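Local coordinates for SaTIE-TED (Staphylococcus aureus, PDB 6FX6), which is the thioester domain of a cell-wall-anchored surface protein, of unknown function but probably able to form covalent bonds to host targets, as related bacterial thioester domains do, at residues A[162-175]-A[188-202]. Residues are numbered along the deposited sequence; the frame is centred on the assembly and turned at random.
Sequences TLSNVKGIRTPSGV and ADKNAPDNATIHLDR
The backbone oxygen of Asp-201 is gripped by two successive amides: Lys-167 N gives it a short hydrogen bond (2.8 Å), Gly-168 N a weak one. Two residues facing one make a classic beta bulge, beyond which 168-170 runs antiparallel to 195-201; Arg-170 and His-199 form a hydrogen-bonded pair. On their face of the sheet the guanidinium of Arg-170 lies flat over the imidazole of His-199, planes 9° and centres 3.9 Å apart. Bends at chi2 and chi3 fold the arginine back over the neighbouring strand, where NH1 forms a salt bridge with Asp-201 OD1 on its syn side, 3.0 Å and nearly in the guanidinium plane; arginine suits because its face stacks while its edge donates. His-199 ND1 is hydrogen-bonded to Asp-230 OD2, which helps fix the ring's rotation. Strand 168-170 is one edge, within this chain, of a four-stranded mixed sheet, whose other face turns toward the three-stranded sheet containing 175-180 and 183-188. Branched side chains make up this sandwich-like apolar interior: Leu-200 meets Ile-169 CG2 through CD2 (4.0 Å) and Leu-163 CD2 through CD1. Val-175 splits its methyls, CG1 against Ile-198 CD1 (3.9 Å) and CG2 against the small Ala-192 and Ala-196. In the type II turn 172-175, Gly-174 takes the third position's positive phi (83°); Asp-189 OD1 and Ala-192 N, packed against its CA, leave no room for a side chain, and Asp-189 N hydrogen-bonds to Gly-174 O (2.9 Å).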
loop_
_atom_site.group_PDB
_atom_site.type_symbol
_atom_site.label_atom_id
_atom_site.label_comp_id
_atom_site.label_asym_id
_atom_site.label_seq_id
_atom_site.Cartn_x
_atom_site.Cartn_y
_atom_site.Cartn_z
ATOM N N THR A 162 -1.115 -15.859 10.099
ATOM C CA THR A 162 -0.982 -14.789 9.097
ATOM C C THR A 162 -1.089 -15.232 7.635
ATOM O O THR A 162 -1.108 -14.379 6.751
ATOM C CB THR A 162 0.373 -14.049 9.227
ATOM O OG1 THR A 162 1.443 -14.953 8.929
ATOM C CG2 THR A 162 0.556 -13.466 10.628
ATOM N N LEU A 163 -1.174 -16.533 7.359
ATOM C CA LEU A 163 -1.050 -17.003 5.971
ATOM C C LEU A 163 -2.240 -16.669 5.066
ATOM O O LEU A 163 -2.070 -16.614 3.850
ATOM C CB LEU A 163 -0.713 -18.499 5.918
ATOM C CG LEU A 163 0.586 -18.919 6.625
ATOM C CD1 LEU A 163 0.969 -20.341 6.242
ATOM C CD2 LEU A 163 1.747 -17.970 6.332
ATOM N N SER A 164 -3.411 -16.395 5.650
ATOM C CA SER A 164 -4.581 -15.921 4.881
ATOM C C SER A 164 -4.416 -14.536 4.215
ATOM O O SER A 164 -5.180 -14.211 3.313
ATOM C CB SER A 164 -5.844 -15.907 5.757
ATOM O OG SER A 164 -5.845 -14.804 6.646
ATOM N N ASN A 165 -3.446 -13.735 4.667
ATOM C CA ASN A 165 -3.115 -12.434 4.045
ATOM C C ASN A 165 -2.120 -12.519 2.861
ATOM O O ASN A 165 -1.826 -11.498 2.228
ATOM C CB ASN A 165 -2.520 -11.484 5.093
ATOM C CG ASN A 165 -3.450 -11.245 6.271
ATOM O OD1 ASN A 165 -4.486 -10.597 6.136
ATOM N ND2 ASN A 165 -3.068 -11.756 7.443
ATOM N N VAL A 166 -1.601 -13.714 2.570
ATOM C CA VAL A 166 -0.589 -13.905 1.522
ATOM C C VAL A 166 -1.225 -13.816 0.128
ATOM O O VAL A 166 -2.160 -14.562 -0.190
ATOM C CB VAL A 166 0.141 -15.261 1.688
ATOM C CG1 VAL A 166 1.079 -15.538 0.510
ATOM C CG2 VAL A 166 0.904 -15.277 3.005
ATOM N N LYS A 167 -0.709 -12.898 -0.687
ATOM C CA LYS A 167 -1.224 -12.661 -2.045
ATOM C C LYS A 167 -0.330 -13.222 -3.142
ATOM O O LYS A 167 -0.741 -13.276 -4.301
ATOM C CB LYS A 167 -1.417 -11.159 -2.278
ATOM C CG LYS A 167 -2.367 -10.473 -1.301
ATOM C CD LYS A 167 -3.787 -11.031 -1.358
ATOM C CE LYS A 167 -4.712 -10.275 -0.418
ATOM N NZ LYS A 167 -6.047 -10.923 -0.306
ATOM N N GLY A 168 0.887 -13.636 -2.796
ATOM C CA GLY A 168 1.800 -14.202 -3.784
ATOM C C GLY A 168 2.917 -14.974 -3.123
ATOM O O GLY A 168 3.255 -14.716 -1.965
ATOM N N ILE A 169 3.477 -15.921 -3.873
ATOM C CA ILE A 169 4.538 -16.802 -3.392
ATOM C C ILE A 169 5.646 -16.814 -4.440
ATOM O O ILE A 169 5.378 -17.098 -5.604
ATOM C CB ILE A 169 4.034 -18.253 -3.158
ATOM C CG1 ILE A 169 2.810 -18.264 -2.226
ATOM C CG2 ILE A 169 5.146 -19.120 -2.570
ATOM C CD1 ILE A 169 2.176 -19.630 -2.024
ATOM N N ARG A 170 6.873 -16.500 -4.021
ATOM C CA ARG A 170 8.057 -16.618 -4.878
ATOM C C ARG A 170 8.909 -17.782 -4.387
ATOM O O ARG A 170 9.177 -17.917 -3.184
ATOM C CB ARG A 170 8.891 -15.340 -4.860
ATOM C CG ARG A 170 8.198 -14.116 -5.437
ATOM C CD ARG A 170 8.365 -12.905 -4.529
ATOM N NE ARG A 170 9.741 -12.449 -4.435
ATOM C CZ ARG A 170 10.246 -11.658 -3.480
ATOM N NH1 ARG A 170 9.510 -11.211 -2.461
ATOM N NH2 ARG A 170 11.530 -11.324 -3.543
ATOM N N THR A 171 9.323 -18.617 -5.331
ATOM C CA THR A 171 10.157 -19.764 -5.051
ATOM C C THR A 171 11.204 -19.866 -6.145
ATOM O O THR A 171 10.918 -19.523 -7.302
ATOM C CB THR A 171 9.331 -21.069 -5.043
ATOM O OG1 THR A 171 8.662 -21.232 -6.302
ATOM C CG2 THR A 171 8.300 -21.045 -3.933
ATOM N N PRO A 172 12.415 -20.345 -5.801
ATOM C CA PRO A 172 13.367 -20.648 -6.861
ATOM C C PRO A 172 12.937 -21.901 -7.621
ATOM O O PRO A 172 12.065 -22.640 -7.158
ATOM C CB PRO A 172 14.668 -20.895 -6.097
ATOM C CG PRO A 172 14.216 -21.419 -4.778
ATOM C CD PRO A 172 12.970 -20.647 -4.471
ATOM N N SER A 173 13.550 -22.128 -8.776
ATOM C CA SER A 173 13.292 -23.325 -9.572
ATOM C C SER A 173 13.621 -24.585 -8.760
ATOM O O SER A 173 14.573 -24.594 -7.973
ATOM C CB SER A 173 14.123 -23.289 -10.856
ATOM O OG SER A 173 13.784 -24.368 -11.698
ATOM N N GLY A 174 12.809 -25.625 -8.935
ATOM C CA GLY A 174 12.949 -26.872 -8.183
ATOM C C GLY A 174 12.319 -26.878 -6.797
ATOM O O GLY A 174 12.526 -27.825 -6.036
ATOM N N VAL A 175 11.553 -25.837 -6.469
ATOM C CA VAL A 175 10.817 -25.756 -5.201
ATOM C C VAL A 175 9.351 -25.462 -5.506
ATOM O O VAL A 175 9.045 -24.506 -6.229
ATOM C CB VAL A 175 11.378 -24.656 -4.266
ATOM C CG1 VAL A 175 10.560 -24.557 -2.973
ATOM C CG2 VAL A 175 12.839 -24.932 -3.934
ATOM N N ALA A 188 10.854 -29.894 -2.437
ATOM C CA ALA A 188 12.029 -29.449 -3.182
ATOM C C ALA A 188 12.692 -30.639 -3.849
ATOM O O ALA A 188 12.780 -31.712 -3.251
ATOM C CB ALA A 188 13.012 -28.761 -2.252
ATOM N N ASP A 189 13.166 -30.438 -5.079
ATOM C CA ASP A 189 13.825 -31.500 -5.859
ATOM C C ASP A 189 15.319 -31.180 -6.046
ATOM O O ASP A 189 15.809 -30.188 -5.509
ATOM C CB ASP A 189 13.078 -31.754 -7.190
ATOM C CG ASP A 189 12.961 -30.516 -8.065
ATOM O OD1 ASP A 189 14.002 -29.933 -8.430
ATOM O OD2 ASP A 189 11.819 -30.135 -8.406
ATOM N N LYS A 190 16.037 -32.025 -6.788
ATOM C CA LYS A 190 17.488 -31.869 -6.992
ATOM C C LYS A 190 17.912 -30.582 -7.702
ATOM O O LYS A 190 19.058 -30.157 -7.542
ATOM C CB LYS A 190 18.067 -33.070 -7.748
ATOM C CG LYS A 190 18.061 -34.362 -6.953
ATOM C CD LYS A 190 18.717 -35.485 -7.731
ATOM C CE LYS A 190 18.448 -36.835 -7.091
ATOM N NZ LYS A 190 19.014 -37.928 -7.926
ATOM N N ASN A 191 17.014 -29.977 -8.485
ATOM C CA ASN A 191 17.290 -28.681 -9.118
ATOM C C ASN A 191 17.255 -27.511 -8.144
ATOM O O ASN A 191 17.739 -26.433 -8.478
ATOM C CB ASN A 191 16.310 -28.396 -10.262
ATOM C CG ASN A 191 16.517 -29.299 -11.460
ATOM O OD1 ASN A 191 17.462 -30.091 -11.519
ATOM N ND2 ASN A 191 15.629 -29.172 -12.436
ATOM N N ALA A 192 16.658 -27.704 -6.968
ATOM C CA ALA A 192 16.645 -26.674 -5.937
ATOM C C ALA A 192 18.064 -26.338 -5.505
ATOM O O ALA A 192 18.884 -27.243 -5.334
ATOM C CB ALA A 192 15.841 -27.129 -4.731
ATOM N N PRO A 193 18.363 -25.040 -5.321
ATOM C CA PRO A 193 19.673 -24.690 -4.777
ATOM C C PRO A 193 19.783 -25.150 -3.316
ATOM O O PRO A 193 18.764 -25.474 -2.693
ATOM C CB PRO A 193 19.707 -23.167 -4.901
ATOM C CG PRO A 193 18.280 -22.758 -4.818
ATOM C CD PRO A 193 17.483 -23.862 -5.442
ATOM N N ASP A 194 21.001 -25.205 -2.790
ATOM C CA ASP A 194 21.228 -25.769 -1.455
ATOM C C ASP A 194 20.506 -24.961 -0.372
ATOM O O ASP A 194 19.933 -25.536 0.556
ATOM C CB ASP A 194 22.728 -25.885 -1.155
ATOM C CG ASP A 194 23.427 -26.932 -2.023
ATOM O OD1 ASP A 194 22.819 -27.984 -2.322
ATOM O OD2 ASP A 194 24.599 -26.707 -2.400
ATOM N N ASN A 195 20.508 -23.639 -0.522
ATOM C CA ASN A 195 19.735 -22.756 0.334
ATOM C C ASN A 195 18.668 -22.079 -0.518
ATOM O O ASN A 195 18.966 -21.161 -1.281
ATOM C CB ASN A 195 20.664 -21.751 1.012
ATOM C CG ASN A 195 21.682 -22.433 1.906
ATOM O OD1 ASN A 195 22.824 -22.670 1.503
ATOM N ND2 ASN A 195 21.259 -22.803 3.104
ATOM N N ALA A 196 17.430 -22.562 -0.398
ATOM C CA ALA A 196 16.310 -22.108 -1.221
ATOM C C ALA A 196 15.311 -21.309 -0.389
ATOM O O ALA A 196 14.693 -21.849 0.532
ATOM C CB ALA A 196 15.624 -23.300 -1.858
ATOM N N THR A 197 15.145 -20.032 -0.732
ATOM C CA THR A 197 14.304 -19.117 0.034
ATOM C C THR A 197 12.923 -18.956 -0.608
ATOM O O THR A 197 12.814 -18.611 -1.785
ATOM C CB THR A 197 14.996 -17.755 0.191
ATOM O OG1 THR A 197 16.208 -17.940 0.931
ATOM C CG2 THR A 197 14.113 -16.760 0.929
ATOM N N ILE A 198 11.888 -19.220 0.193
ATOM C CA ILE A 198 10.493 -19.027 -0.183
ATOM C C ILE A 198 10.006 -17.696 0.401
ATOM O O ILE A 198 10.193 -17.442 1.589
ATOM C CB ILE A 198 9.622 -20.191 0.345
ATOM C CG1 ILE A 198 10.057 -21.504 -0.320
ATOM C CG2 ILE A 198 8.146 -19.915 0.091
ATOM C CD1 ILE A 198 9.392 -22.749 0.227
ATOM N N HIS A 199 9.386 -16.862 -0.434
ATOM C CA HIS A 199 8.833 -15.572 -0.005
ATOM C C HIS A 199 7.322 -15.595 -0.085
ATOM O O HIS A 199 6.773 -15.895 -1.141
ATOM C CB HIS A 199 9.320 -14.428 -0.901
ATOM C CG HIS A 199 10.803 -14.357 -1.050
ATOM N ND1 HIS A 199 11.596 -13.586 -0.228
ATOM C CD2 HIS A 199 11.637 -14.934 -1.948
ATOM C CE1 HIS A 199 12.859 -13.705 -0.604
ATOM N NE2 HIS A 199 12.911 -14.517 -1.645
ATOM N N LEU A 200 6.664 -15.247 1.018
ATOM C CA LEU A 200 5.201 -15.178 1.098
ATOM C C LEU A 200 4.763 -13.714 1.165
ATOM O O LEU A 200 4.688 -13.139 2.246
ATOM C CB LEU A 200 4.710 -15.943 2.329
ATOM C CG LEU A 200 5.288 -17.345 2.510
ATOM C CD1 LEU A 200 4.672 -17.983 3.750
ATOM C CD2 LEU A 200 5.069 -18.208 1.275
ATOM N N ASP A 201 4.468 -13.129 0.001
ATOM C CA ASP A 201 4.229 -11.687 -0.125
ATOM C C ASP A 201 2.814 -11.274 0.263
ATOM O O ASP A 201 1.839 -11.910 -0.144
ATOM C CB ASP A 201 4.449 -11.221 -1.571
ATOM C CG ASP A 201 5.833 -11.530 -2.090
ATOM O OD1 ASP A 201 6.803 -11.511 -1.307
ATOM O OD2 ASP A 201 5.943 -11.783 -3.301
ATOM N N ARG A 202 2.710 -10.184 1.013
ATOM C CA ARG A 202 1.423 -9.530 1.258
ATOM C C ARG A 202 0.999 -8.618 0.100
ATOM O O ARG A 202 -0.192 -8.417 -0.113
ATOM C CB ARG A 202 1.467 -8.720 2.554
ATOM C CG ARG A 202 1.507 -9.569 3.809
ATOM C CD ARG A 202 1.800 -8.712 5.027
ATOM N NE ARG A 202 1.719 -9.479 6.267
ATOM C CZ ARG A 202 0.604 -9.730 6.961
ATOM N NH1 ARG A 202 -0.592 -9.279 6.565
ATOM N NH2 ARG A 202 0.687 -10.448 8.081
HETATM O O HOH W 1 -2.167 -8.822 1.937
#